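Local coordinates for protein transaminase (Bacillus megaterium, PDB 5G0A) that probably transfers amino groups between amines and keto acids or ketones with S selectivity, using pyridoxal-5'-phosphate as its cofactor, at residues B[361-366]-B[449-454]; B[53-58]-B[455-460]; B[112-117]-B[319-324]; B[94-99]-B[340-345]; B[21-24]-B[30-33]. All blocks are in the same frame, centred on the assembly; numbering follows the deposited sequence.

How the interactions relate
Interactions 1 and 2 share helix 451-468 and adjoin, centres about 10 Å apart: one turn packs on helix 353-374, the next on strand 51-54 and the residues after it, tying N-terminal and C-terminal portions together. Along the chain, interaction 5 closes first; interaction 2 then spans nearly all the rest, enclosing interactions 4, 3 and 1, with 3 nested in 4. Interactions 3 and 4 also touch, centres about 18 Å apart, through Phe117 of strand 112-118, which packs on Ala97 of helix 92-105. Interaction 5 lies about 41 Å from interaction 3 between centres within one chain, yet Leu21 of a neighbouring subunit bonds to Lys114, so contacts 3 and 5 meet across the subunit interface.

Interaction 1 of 5, residues B[361-366]-B[449-454]; sequences GEYIRS and VSRGDI. Unlike the reference sequence in segment 449-454: Gly452 (reference Glu).
Tyr363 and Arg451 stack where helix 353-374 meets the first turn of helix 451-468, a helix pair of the C-terminal small domain of this class-III, fold type I aminotransferase. The tyrosine ring swings out to helix 451-468 because CG stands anti to the backbone N (chi1 -173°). Arg451 bends at chi2 (-87°) and folds back over one ring face: its CD sits above the ring centre, 3.5 Å from the Tyr363 centroid, and the guanidinium follows over the CG-CD1 side, its plane tilted 20° from the ring. Arg451 NH1 comes within 3.3 Å of Tyr363 CD1. Near the ring plane, Ile454 CG2 meets the edge at Tyr363 CE2, 3.7 Å away, and the same methyl also touches Ile364 CG1 at 3.8 Å. Ile454 thus fills the angle between tyrosine and isoleucine, the two isoleucine chains crossing at about a right angle. The phenol hydroxyl bonds to Asp455, one residue beyond Ile454, so the ring is held at its far end as well as on its face. With the ring cut back to an alanine, Arg451 is likely to lose its flat support, Ile454 CG2 to face a gap, and Asp455 to keep Lys367 but not the phenol hydroxyl. Helix 451-468 itself starts at an N-cap: Ser450 OG accepts from Asp453 N at 3.0 Å.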
# COMPACT_ATOMS: atom_id res chain seq x y z
N GLY B 361 1.24 16.10 -42.26
CA GLY B 361 0.81 16.90 -41.12
C GLY B 361 0.65 18.37 -41.51
O GLY B 361 -0.34 18.99 -41.15
N GLU B 362 1.64 18.89 -42.24
CA GLU B 362 1.58 20.27 -42.75
C GLU B 362 0.35 20.43 -43.64
O GLU B 362 -0.36 21.43 -43.57
CB GLU B 362 2.87 20.63 -43.50
CG GLU B 362 4.06 20.81 -42.57
CD GLU B 362 5.40 20.79 -43.28
OE1 GLU B 362 5.45 20.97 -44.52
OE2 GLU B 362 6.42 20.60 -42.59
N TYR B 363 0.07 19.41 -44.46
CA TYR B 363 -1.14 19.41 -45.27
C TYR B 363 -2.41 19.42 -44.41
O TYR B 363 -3.32 20.24 -44.62
CB TYR B 363 -1.16 18.24 -46.25
CG TYR B 363 -2.32 18.29 -47.21
CD1 TYR B 363 -2.35 19.23 -48.25
CD2 TYR B 363 -3.41 17.43 -47.08
CE1 TYR B 363 -3.42 19.30 -49.14
CE2 TYR B 363 -4.49 17.48 -47.96
CZ TYR B 363 -4.48 18.42 -48.99
OH TYR B 363 -5.54 18.48 -49.87
N ILE B 364 -2.48 18.51 -43.43
CA ILE B 364 -3.60 18.46 -42.50
C ILE B 364 -3.76 19.79 -41.75
O ILE B 364 -4.88 20.23 -41.51
CB ILE B 364 -3.45 17.28 -41.49
CG1 ILE B 364 -3.76 15.94 -42.17
CG2 ILE B 364 -4.34 17.48 -40.27
CD1 ILE B 364 -3.13 14.73 -41.48
N ARG B 365 -2.65 20.40 -41.37
CA ARG B 365 -2.65 21.72 -40.74
C ARG B 365 -3.41 22.74 -41.61
O ARG B 365 -4.30 23.43 -41.13
CB ARG B 365 -1.20 22.17 -40.44
CG ARG B 365 -0.98 23.66 -40.24
CD ARG B 365 -1.33 24.12 -38.85
NE ARG B 365 -0.46 23.52 -37.83
CZ ARG B 365 -0.50 23.83 -36.54
NH1 ARG B 365 -1.36 24.73 -36.10
NH2 ARG B 365 0.33 23.22 -35.69
N SER B 366 -3.07 22.79 -42.90
CA SER B 366 -3.77 23.69 -43.85
C SER B 366 -5.26 23.37 -43.99
O SER B 366 -6.09 24.27 -44.14
CB SER B 366 -3.08 23.68 -45.22
OG SER B 366 -3.38 22.49 -45.95
N VAL B 449 -0.64 7.93 -45.48
CA VAL B 449 -2.02 8.25 -45.88
C VAL B 449 -1.97 9.17 -47.10
O VAL B 449 -1.07 9.99 -47.23
CB VAL B 449 -2.86 8.87 -44.72
CG1 VAL B 449 -2.34 10.25 -44.29
CG2 VAL B 449 -4.34 8.94 -45.07
N SER B 450 -2.90 8.98 -48.02
CA SER B 450 -2.90 9.78 -49.25
C SER B 450 -3.58 11.12 -49.04
O SER B 450 -4.42 11.29 -48.16
CB SER B 450 -3.59 9.01 -50.39
OG SER B 450 -4.99 8.92 -50.17
N ARG B 451 -3.22 12.09 -49.90
CA ARG B 451 -3.91 13.38 -49.92
C ARG B 451 -5.40 13.18 -50.15
O ARG B 451 -6.21 13.83 -49.50
CB ARG B 451 -3.32 14.30 -51.00
CG ARG B 451 -1.85 14.66 -50.79
CD ARG B 451 -1.68 15.89 -49.90
NE ARG B 451 -0.29 16.13 -49.48
CZ ARG B 451 0.42 17.22 -49.76
NH1 ARG B 451 -0.09 18.21 -50.47
NH2 ARG B 451 1.67 17.32 -49.30
N GLY B 452 -5.76 12.28 -51.06
CA GLY B 452 -7.17 11.99 -51.37
C GLY B 452 -7.93 11.49 -50.16
O GLY B 452 -9.08 11.86 -49.95
N ASP B 453 -7.30 10.63 -49.35
CA ASP B 453 -7.94 10.16 -48.14
C ASP B 453 -8.00 11.24 -47.04
O ASP B 453 -9.01 11.35 -46.37
CB ASP B 453 -7.31 8.84 -47.65
CG ASP B 453 -7.74 7.64 -48.49
OD1 ASP B 453 -8.86 7.65 -49.07
OD2 ASP B 453 -6.98 6.66 -48.57
N ILE B 454 -6.95 12.04 -46.89
CA ILE B 454 -7.05 13.22 -46.01
C ILE B 454 -8.22 14.12 -46.43
O ILE B 454 -9.04 14.52 -45.61
CB ILE B 454 -5.73 14.03 -45.94
CG1 ILE B 454 -4.64 13.22 -45.22
CG2 ILE B 454 -5.95 15.38 -45.25
CD1 ILE B 454 -3.24 13.77 -45.44

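Interaction 2 of 5, residues B[53-58]-B[455-460]; sequences LDFFNQ and DKAMDA
Leu53 turns its CG anti to the backbone N (chi1 174°), which carries CD2 to the aliphatic stem of Lys456, and Phe55, with chi1 at -97°, turns one ring face to Ala457. The methyl of Ala457 stands almost squarely over that ring: CB is 3.5 Å from the Phe55 centroid and 5° off the normal, a CH-pi contact in which all six ring carbons share nearly equally. Leu53 CD2 lies 3.9 Å from Lys456 CG, the two chains sliding past each other in opposite directions, while Leu53 CD1 reaches the edge of the Phe55 ring in its plane. The extended lysine carries NZ onward to the hydroxyl of Tyr43. Behind these apolar groups the turn is braced by Asp54: OD1 accepts from Phe56 N at 3.1 Å, an Asx turn, and OD2 takes two bonds from Gln58, N and NE2 approaching from opposite faces of the carboxylate. Gln58 OE1 is in turn bonded to Trp86 N of a neighbouring subunit. Helix 451-468 therefore lies against strand 51-54 and its partner strand 431-432, which Lys456 and Ala460 touch at Val431, while Met458 packs on helix 353-374.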
# COMPACT_ATOMS: atom_id res chain seq x y z
N LEU B 53 -12.91 4.30 -44.14
CA LEU B 53 -11.63 4.99 -44.05
C LEU B 53 -11.37 5.29 -42.57
O LEU B 53 -12.16 5.96 -41.90
CB LEU B 53 -11.67 6.30 -44.88
CG LEU B 53 -10.44 7.20 -44.76
CD1 LEU B 53 -9.15 6.51 -45.18
CD2 LEU B 53 -10.67 8.49 -45.57
N ASP B 54 -10.26 4.77 -42.05
CA ASP B 54 -10.07 4.73 -40.60
C ASP B 54 -9.16 5.86 -40.12
O ASP B 54 -7.94 5.71 -40.10
CB ASP B 54 -9.47 3.36 -40.21
CG ASP B 54 -9.32 3.21 -38.70
OD1 ASP B 54 -9.93 3.99 -37.94
OD2 ASP B 54 -8.58 2.30 -38.30
N PHE B 55 -9.75 6.99 -39.73
CA PHE B 55 -8.93 8.09 -39.21
C PHE B 55 -8.79 8.05 -37.68
O PHE B 55 -8.57 9.09 -37.03
CB PHE B 55 -9.36 9.47 -39.77
CG PHE B 55 -8.54 9.91 -40.95
CD1 PHE B 55 -8.42 9.10 -42.08
CD2 PHE B 55 -7.85 11.13 -40.93
CE1 PHE B 55 -7.64 9.48 -43.16
CE2 PHE B 55 -7.08 11.53 -42.02
CZ PHE B 55 -6.97 10.69 -43.14
N PHE B 56 -8.90 6.84 -37.11
CA PHE B 56 -8.31 6.54 -35.80
C PHE B 56 -7.01 5.75 -35.94
O PHE B 56 -6.26 5.65 -34.95
CB PHE B 56 -9.26 5.72 -34.93
CG PHE B 56 -10.51 6.44 -34.55
CD1 PHE B 56 -10.52 7.29 -33.46
CD2 PHE B 56 -11.67 6.27 -35.29
CE1 PHE B 56 -11.68 7.97 -33.11
CE2 PHE B 56 -12.84 6.93 -34.94
CZ PHE B 56 -12.84 7.79 -33.84
N ASN B 57 -6.76 5.19 -37.14
CA ASN B 57 -5.63 4.26 -37.37
C ASN B 57 -5.69 3.18 -36.26
O ASN B 57 -4.68 2.83 -35.64
CB ASN B 57 -4.28 5.03 -37.38
CG ASN B 57 -3.16 4.28 -38.08
OD1 ASN B 57 -2.04 4.22 -37.57
ND2 ASN B 57 -3.43 3.72 -39.27
N GLN B 58 -6.90 2.66 -36.06
CA GLN B 58 -7.28 1.77 -34.92
C GLN B 58 -7.08 2.46 -33.57
O GLN B 58 -8.00 3.09 -33.07
CB GLN B 58 -6.56 0.41 -34.98
CG GLN B 58 -7.04 -0.40 -36.20
CD GLN B 58 -8.51 -0.71 -36.08
OE1 GLN B 58 -8.92 -1.45 -35.20
NE2 GLN B 58 -9.33 -0.13 -36.97
N ASP B 455 -8.32 14.41 -47.73
CA ASP B 455 -9.45 15.22 -48.24
C ASP B 455 -10.81 14.60 -47.92
O ASP B 455 -11.72 15.30 -47.50
CB ASP B 455 -9.33 15.44 -49.76
CG ASP B 455 -8.19 16.37 -50.14
OD1 ASP B 455 -7.58 17.00 -49.24
OD2 ASP B 455 -7.88 16.47 -51.34
N LYS B 456 -10.92 13.29 -48.11
CA LYS B 456 -12.16 12.57 -47.80
C LYS B 456 -12.52 12.64 -46.31
O LYS B 456 -13.68 12.82 -45.94
CB LYS B 456 -12.07 11.12 -48.29
CG LYS B 456 -13.27 10.24 -47.95
CD LYS B 456 -13.24 8.92 -48.71
CE LYS B 456 -14.15 7.88 -48.07
NZ LYS B 456 -13.97 6.56 -48.72
N ALA B 457 -11.51 12.49 -45.46
CA ALA B 457 -11.74 12.54 -44.03
C ALA B 457 -12.16 13.95 -43.59
O ALA B 457 -13.09 14.11 -42.80
CB ALA B 457 -10.50 12.07 -43.28
N MET B 458 -11.49 14.96 -44.13
CA MET B 458 -11.78 16.35 -43.75
C MET B 458 -13.16 16.80 -44.25
O MET B 458 -13.87 17.54 -43.56
CB MET B 458 -10.68 17.28 -44.24
CG MET B 458 -9.34 17.11 -43.54
SD MET B 458 -9.35 17.50 -41.78
CE MET B 458 -9.29 15.86 -41.03
N ASP B 459 -13.53 16.33 -45.43
CA ASP B 459 -14.90 16.48 -45.93
C ASP B 459 -15.95 15.92 -44.97
O ASP B 459 -16.95 16.58 -44.68
CB ASP B 459 -15.05 15.82 -47.30
CG ASP B 459 -14.90 16.81 -48.44
OD1 ASP B 459 -15.79 17.67 -48.59
OD2 ASP B 459 -13.90 16.71 -49.18
N ALA B 460 -15.73 14.70 -44.47
CA ALA B 460 -16.68 14.07 -43.56
C ALA B 460 -16.79 14.84 -42.26
O ALA B 460 -17.87 14.92 -41.69
CB ALA B 460 -16.28 12.62 -43.29

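Interaction 3 of 5, residues B[112-117]-B[319-324]; sequences PGKVRF and FMDKHR. Unlike the reference sequence in segment 319-324: Lys322 (reference Arg).
Lys114 and Asp321 reach toward each other from opposite directions and form a salt bridge, with Lys114 NZ 2.7 Å from Asp321 OD1. The ammonium arrives on the syn side of that oxygen, 16° out of the carboxylate plane, and leans partly toward the other oxygen, Asp321 OD2 being 3.3 Å from Lys114 NZ. The lysine spans the gap as a straight rod: CG lies anti to the carbonyl carbon (chi1 -78°) and everything beyond is extended, so its CE also runs alongside the carboxylate, 3.6 Å from Asp321 OD1. Two further acceptors, Leu21 O and Gln28 OE1 of a neighbouring subunit, grip the same ammonium, which makes this buried charge part of the subunit interface. Lys114 is set by a classic beta bulge, Gly113 and Lys114 both facing Val312 of strand 308-313, in strand 112-118, an outer strand, within this chain, of the seven-stranded mixed sheet that forms the core of the fold type I large domain. Asp321 lies in the last turn of helix 314-321; beyond it the chain is kept turning by bonds from Lys322 N to Phe319 O and from His323 N to Met320 O. His323 ND1 adds a weak bond to that Phe319 O, 3.0 Å long, and His323 CE1 rests over one face of the Phe319 ring. Further out, the Phe319 ring meets Tyr135 edge-to-face, and Arg324 pairs with Glu30 of a neighbouring subunit.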
# COMPACT_ATOMS: atom_id res chain seq x y z
N PRO B 112 21.18 6.54 -26.02
CA PRO B 112 20.69 5.14 -26.01
C PRO B 112 21.71 4.08 -25.66
O PRO B 112 22.85 4.09 -26.18
CB PRO B 112 20.19 4.94 -27.46
CG PRO B 112 19.90 6.31 -27.96
CD PRO B 112 20.94 7.19 -27.32
N GLY B 113 21.30 3.15 -24.78
CA GLY B 113 22.17 2.07 -24.33
C GLY B 113 21.73 0.69 -24.78
O GLY B 113 22.39 0.05 -25.62
N LYS B 114 20.65 0.19 -24.17
CA LYS B 114 20.18 -1.16 -24.45
C LYS B 114 18.64 -1.24 -24.49
O LYS B 114 17.96 -0.45 -23.88
CB LYS B 114 20.69 -2.14 -23.39
CG LYS B 114 22.15 -2.56 -23.54
CD LYS B 114 22.47 -3.70 -22.59
CE LYS B 114 23.71 -4.47 -23.00
NZ LYS B 114 23.78 -5.72 -22.18
N VAL B 115 18.13 -2.22 -25.23
CA VAL B 115 16.70 -2.48 -25.37
C VAL B 115 16.32 -3.81 -24.68
O VAL B 115 17.10 -4.81 -24.69
CB VAL B 115 16.29 -2.58 -26.88
CG1 VAL B 115 14.82 -2.94 -27.05
CG2 VAL B 115 16.60 -1.30 -27.65
N ARG B 116 15.12 -3.83 -24.10
CA ARG B 116 14.47 -5.11 -23.74
C ARG B 116 13.16 -5.15 -24.49
O ARG B 116 12.33 -4.25 -24.33
CB ARG B 116 14.18 -5.22 -22.23
CG ARG B 116 13.26 -6.42 -21.89
CD ARG B 116 13.55 -6.99 -20.50
NE ARG B 116 12.60 -8.06 -20.11
CZ ARG B 116 12.72 -9.34 -20.46
NH1 ARG B 116 13.73 -9.73 -21.24
NH2 ARG B 116 11.81 -10.21 -20.04
N PHE B 117 12.98 -6.19 -25.30
CA PHE B 117 11.70 -6.35 -26.00
C PHE B 117 10.72 -7.13 -25.15
O PHE B 117 11.09 -8.12 -24.50
CB PHE B 117 11.92 -7.07 -27.34
CG PHE B 117 12.66 -6.24 -28.35
CD1 PHE B 117 12.01 -5.21 -29.00
CD2 PHE B 117 14.01 -6.50 -28.64
CE1 PHE B 117 12.66 -4.42 -29.95
CE2 PHE B 117 14.69 -5.72 -29.57
CZ PHE B 117 14.01 -4.68 -30.23
N PHE B 319 24.67 -0.27 -15.43
CA PHE B 319 24.29 -0.69 -14.10
C PHE B 319 23.61 -2.05 -14.15
O PHE B 319 24.01 -2.99 -13.46
CB PHE B 319 23.36 0.34 -13.46
CG PHE B 319 22.69 -0.15 -12.20
CD1 PHE B 319 23.34 -0.09 -10.97
CD2 PHE B 319 21.39 -0.68 -12.25
CE1 PHE B 319 22.71 -0.52 -9.81
CE2 PHE B 319 20.76 -1.12 -11.09
CZ PHE B 319 21.42 -1.04 -9.87
N MET B 320 22.59 -2.18 -15.00
CA MET B 320 21.87 -3.46 -15.12
C MET B 320 22.81 -4.60 -15.49
O MET B 320 22.71 -5.72 -14.96
CB MET B 320 20.70 -3.34 -16.11
CG MET B 320 19.62 -2.38 -15.62
SD MET B 320 18.71 -2.88 -14.13
CE MET B 320 17.82 -4.36 -14.65
N ASP B 321 23.77 -4.30 -16.37
CA ASP B 321 24.75 -5.29 -16.83
C ASP B 321 25.62 -5.90 -15.73
O ASP B 321 26.18 -6.99 -15.93
CB ASP B 321 25.68 -4.64 -17.85
CG ASP B 321 25.12 -4.65 -19.27
OD1 ASP B 321 24.04 -5.23 -19.54
OD2 ASP B 321 25.80 -4.07 -20.14
N LYS B 322 25.75 -5.21 -14.60
CA LYS B 322 26.58 -5.69 -13.49
C LYS B 322 25.88 -6.71 -12.60
O LYS B 322 26.49 -7.25 -11.68
CB LYS B 322 27.09 -4.52 -12.63
CG LYS B 322 28.12 -3.65 -13.32
CD LYS B 322 28.37 -2.40 -12.49
CE LYS B 322 29.32 -1.46 -13.23
NZ LYS B 322 30.76 -1.84 -13.07
N HIS B 323 24.60 -6.97 -12.86
CA HIS B 323 23.81 -7.86 -12.00
C HIS B 323 23.10 -8.94 -12.79
O HIS B 323 23.02 -8.87 -14.03
CB HIS B 323 22.76 -7.00 -11.26
CG HIS B 323 23.37 -5.86 -10.51
ND1 HIS B 323 23.39 -4.57 -11.01
CD2 HIS B 323 24.02 -5.82 -9.33
CE1 HIS B 323 24.00 -3.78 -10.15
NE2 HIS B 323 24.39 -4.51 -9.12
N ARG B 324 22.61 -9.94 -12.06
CA ARG B 324 21.74 -10.97 -12.63
C ARG B 324 20.31 -10.51 -12.38
O ARG B 324 19.89 -10.38 -11.23
CB ARG B 324 21.97 -12.32 -11.96
CG ARG B 324 23.35 -12.89 -12.24
CD ARG B 324 23.53 -14.21 -11.54
NE ARG B 324 24.80 -14.82 -11.95
CZ ARG B 324 25.45 -15.75 -11.27
NH1 ARG B 324 25.00 -16.20 -10.10
NH2 ARG B 324 26.58 -16.24 -11.78

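Interaction 4 of 5, residues B[94-99]-B[340-345]; sequences KAKAAK and AVCANL
No flat side-chain group lies between Ala97 and Cys342; the ring involved is Phe117 of strand 112-118, with Val115 CG1 over one face and its CZ within 3.5 Å of Ala97 CB. Across the contact itself a sulfur and methyls do the touching. With SG anti to its carbonyl carbon (chi1 -74°), Cys342 pushes its thiol onto the backbone of the facing helix, where it stops 3.5 Å from Ala97 N. The same sulfur nestles alongside Lys96, 3.8 Å from Lys96 CB and little farther from CG, CD and CE, so the aliphatic stem of the lysine runs over it before the ammonium goes on to a salt bridge with Glu346. Ala97 CB also meets Val341 CG1 at 4.0 Å. Small residues let the backbones come close: Ala97 CA and Cys342 CA are 5.1 Å apart, and the segment axes approach to 8.9 Å, crossing at 36° with both helices running broadly the same way. Helix 92-105 lies between strand 112-118, through Phe117, and helix 335-350, whose Leu345 adds contacts to Ile101 and Ile105; Asn344 bonds to Ser302 and Gly299, just after the cofactor lysine Lys298, and Ala95 and Ala98 pack on a neighbouring subunit.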
# COMPACT_ATOMS: atom_id res chain seq x y z
N LYS B 94 15.91 -10.57 -33.32
CA LYS B 94 15.87 -9.79 -32.06
C LYS B 94 17.07 -8.82 -31.98
O LYS B 94 16.92 -7.63 -31.65
CB LYS B 94 15.81 -10.72 -30.85
CG LYS B 94 15.60 -9.99 -29.51
CD LYS B 94 15.54 -10.96 -28.34
CE LYS B 94 16.89 -11.66 -28.09
NZ LYS B 94 16.77 -12.61 -26.94
N ALA B 95 18.26 -9.32 -32.31
CA ALA B 95 19.48 -8.49 -32.21
C ALA B 95 19.43 -7.36 -33.24
O ALA B 95 19.81 -6.22 -32.95
CB ALA B 95 20.73 -9.35 -32.39
N LYS B 96 18.93 -7.68 -34.43
CA LYS B 96 18.82 -6.70 -35.50
C LYS B 96 17.84 -5.60 -35.12
O LYS B 96 18.10 -4.43 -35.36
CB LYS B 96 18.38 -7.37 -36.81
CG LYS B 96 18.31 -6.41 -37.98
CD LYS B 96 18.16 -7.23 -39.25
CE LYS B 96 17.29 -6.50 -40.25
NZ LYS B 96 17.00 -7.31 -41.48
N ALA B 97 16.70 -5.98 -34.53
CA ALA B 97 15.70 -4.97 -34.19
C ALA B 97 16.29 -3.92 -33.23
O ALA B 97 16.04 -2.72 -33.37
CB ALA B 97 14.44 -5.61 -33.58
N ALA B 98 17.07 -4.38 -32.26
CA ALA B 98 17.68 -3.48 -31.28
C ALA B 98 18.75 -2.61 -31.95
O ALA B 98 18.84 -1.39 -31.67
CB ALA B 98 18.27 -4.27 -30.12
N LYS B 99 19.53 -3.22 -32.84
CA LYS B 99 20.56 -2.49 -33.62
C LYS B 99 19.92 -1.38 -34.48
O LYS B 99 20.43 -0.26 -34.55
CB LYS B 99 21.42 -3.46 -34.46
CG LYS B 99 22.48 -2.77 -35.34
CD LYS B 99 21.91 -2.39 -36.69
CE LYS B 99 22.96 -1.82 -37.64
NZ LYS B 99 22.42 -1.71 -39.02
N ALA B 340 8.78 -9.09 -37.64
CA ALA B 340 7.84 -8.03 -37.94
C ALA B 340 8.39 -6.64 -37.60
O ALA B 340 8.30 -5.71 -38.43
CB ALA B 340 6.51 -8.27 -37.22
N VAL B 341 8.95 -6.48 -36.40
CA VAL B 341 9.56 -5.20 -36.02
C VAL B 341 10.65 -4.79 -37.03
O VAL B 341 10.67 -3.66 -37.51
CB VAL B 341 10.14 -5.24 -34.58
CG1 VAL B 341 10.90 -3.96 -34.27
CG2 VAL B 341 8.99 -5.40 -33.60
N CYS B 342 11.55 -5.73 -37.31
CA CYS B 342 12.65 -5.46 -38.26
C CYS B 342 12.12 -4.98 -39.59
O CYS B 342 12.57 -3.96 -40.11
CB CYS B 342 13.52 -6.69 -38.48
SG CYS B 342 14.62 -7.15 -37.15
N ALA B 343 11.14 -5.69 -40.14
CA ALA B 343 10.60 -5.33 -41.45
C ALA B 343 9.84 -4.01 -41.39
O ALA B 343 9.96 -3.18 -42.29
CB ALA B 343 9.72 -6.44 -42.00
N ASN B 344 9.06 -3.79 -40.33
CA ASN B 344 8.34 -2.53 -40.19
C ASN B 344 9.31 -1.33 -40.19
O ASN B 344 9.11 -0.35 -40.92
CB ASN B 344 7.55 -2.56 -38.87
CG ASN B 344 6.88 -1.26 -38.57
OD1 ASN B 344 5.99 -0.82 -39.28
ND2 ASN B 344 7.25 -0.66 -37.44
N LEU B 345 10.37 -1.44 -39.40
CA LEU B 345 11.35 -0.36 -39.28
C LEU B 345 12.14 -0.18 -40.59
O LEU B 345 12.48 0.95 -40.97
CB LEU B 345 12.30 -0.63 -38.10
CG LEU B 345 11.59 -0.63 -36.73
CD1 LEU B 345 12.57 -0.83 -35.58
CD2 LEU B 345 10.78 0.65 -36.56

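Interaction 5 of 5, residues B[21-24]-B[30-33]; sequences LMRT and EYQP
Arg23 and Tyr31 carry the whole contact, stacked within the irregular stretch between helix 10-20 and strand 38-40. The guanidinium lies flat on the phenol ring, the planes only 6° apart, in a cation-pi stack: Arg23 CZ is 3.3 Å from Tyr31 CE2 and 3.7 Å from the centroid of that ring. NE sits over the ring centre and CD over the CG end. To get there Arg23 doubles back, bent at chi2 (-78°) and again at chi3 (73°), which brings the guanidinium down broadside, while the opposite face of the Tyr31 ring has Pro33 N lying toward its rim. Hydrogen bonds hold the pair in place. Arg23 NH2 gives a bond to Asp17 O and another, in the guanidinium plane, to a water at 2.9 Å, which returns a weak bond to Tyr31 OH. Arg23 NH1 bonds to Gln28, and Tyr31 OH to the carboxylate of Asp17. A leucine at Tyr31 would probably leave the guanidinium without its flat aromatic face and Asp17 without its phenol partner, Arg23 then relying on its hydrogen bonds. Arg23 also packs on Asp321 of a neighbouring subunit, and its NH1 lies near the like-charged Lys114 of that chain, so the acceptors around it probably matter the more. Ring face, carbonyl, amide and water together are likely to stabilise this buried cation.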
# COMPACT_ATOMS: atom_id res chain seq x y z
N LEU B 21 -17.46 -13.71 -25.93
CA LEU B 21 -16.40 -12.72 -25.72
C LEU B 21 -16.83 -11.66 -24.71
O LEU B 21 -17.95 -11.15 -24.77
CB LEU B 21 -15.96 -12.07 -27.03
CG LEU B 21 -15.22 -13.05 -27.97
CD1 LEU B 21 -15.21 -12.54 -29.40
CD2 LEU B 21 -13.79 -13.30 -27.49
N MET B 22 -15.93 -11.33 -23.78
CA MET B 22 -16.22 -10.27 -22.80
C MET B 22 -16.29 -8.90 -23.46
O MET B 22 -15.47 -8.56 -24.32
CB MET B 22 -15.15 -10.25 -21.69
CG MET B 22 -15.05 -11.54 -20.91
SD MET B 22 -14.04 -11.34 -19.40
CE MET B 22 -15.20 -10.50 -18.32
N ARG B 23 -17.28 -8.11 -23.03
CA ARG B 23 -17.51 -6.77 -23.56
C ARG B 23 -16.57 -5.79 -22.91
O ARG B 23 -16.24 -5.93 -21.73
CB ARG B 23 -18.93 -6.30 -23.25
CG ARG B 23 -20.04 -7.16 -23.84
CD ARG B 23 -20.25 -6.86 -25.32
NE ARG B 23 -19.21 -7.37 -26.24
CZ ARG B 23 -19.16 -8.62 -26.71
NH1 ARG B 23 -20.07 -9.52 -26.38
NH2 ARG B 23 -18.19 -8.96 -27.57
N THR B 24 -16.15 -4.80 -23.69
CA THR B 24 -15.50 -3.60 -23.17
C THR B 24 -16.20 -2.35 -23.72
O THR B 24 -16.65 -2.33 -24.86
CB THR B 24 -13.99 -3.57 -23.46
OG1 THR B 24 -13.75 -3.73 -24.87
CG2 THR B 24 -13.28 -4.68 -22.67
N GLU B 30 -26.47 -3.20 -25.15
CA GLU B 30 -26.34 -2.14 -26.13
C GLU B 30 -25.37 -2.51 -27.26
O GLU B 30 -25.30 -1.81 -28.27
CB GLU B 30 -25.92 -0.83 -25.44
CG GLU B 30 -24.45 -0.76 -25.04
CD GLU B 30 -24.13 0.43 -24.17
OE1 GLU B 30 -24.75 1.51 -24.33
OE2 GLU B 30 -23.25 0.30 -23.29
N TYR B 31 -24.63 -3.60 -27.07
CA TYR B 31 -23.60 -3.99 -28.01
C TYR B 31 -24.11 -4.52 -29.34
O TYR B 31 -24.97 -5.39 -29.37
CB TYR B 31 -22.75 -5.10 -27.39
CG TYR B 31 -21.64 -5.65 -28.27
CD1 TYR B 31 -20.55 -4.85 -28.63
CD2 TYR B 31 -21.64 -6.98 -28.67
CE1 TYR B 31 -19.51 -5.35 -29.39
CE2 TYR B 31 -20.61 -7.50 -29.44
CZ TYR B 31 -19.54 -6.67 -29.79
OH TYR B 31 -18.50 -7.18 -30.55
N GLN B 32 -23.53 -4.01 -30.42
CA GLN B 32 -23.71 -4.59 -31.75
C GLN B 32 -22.32 -4.86 -32.33
O GLN B 32 -21.53 -3.92 -32.45
CB GLN B 32 -24.48 -3.64 -32.66
CG GLN B 32 -25.89 -3.31 -32.18
CD GLN B 32 -26.48 -2.09 -32.86
OE1 GLN B 32 -27.58 -2.14 -33.40
NE2 GLN B 32 -25.76 -0.98 -32.82
N PRO B 33 -22.03 -6.12 -32.68
CA PRO B 33 -20.69 -6.43 -33.24
C PRO B 33 -20.47 -5.77 -34.59
O PRO B 33 -21.43 -5.59 -35.36
CB PRO B 33 -20.66 -7.96 -33.33
CG PRO B 33 -22.07 -8.43 -33.12
CD PRO B 33 -22.91 -7.30 -32.61
O HOH W 1 -16.04 -7.12 -28.12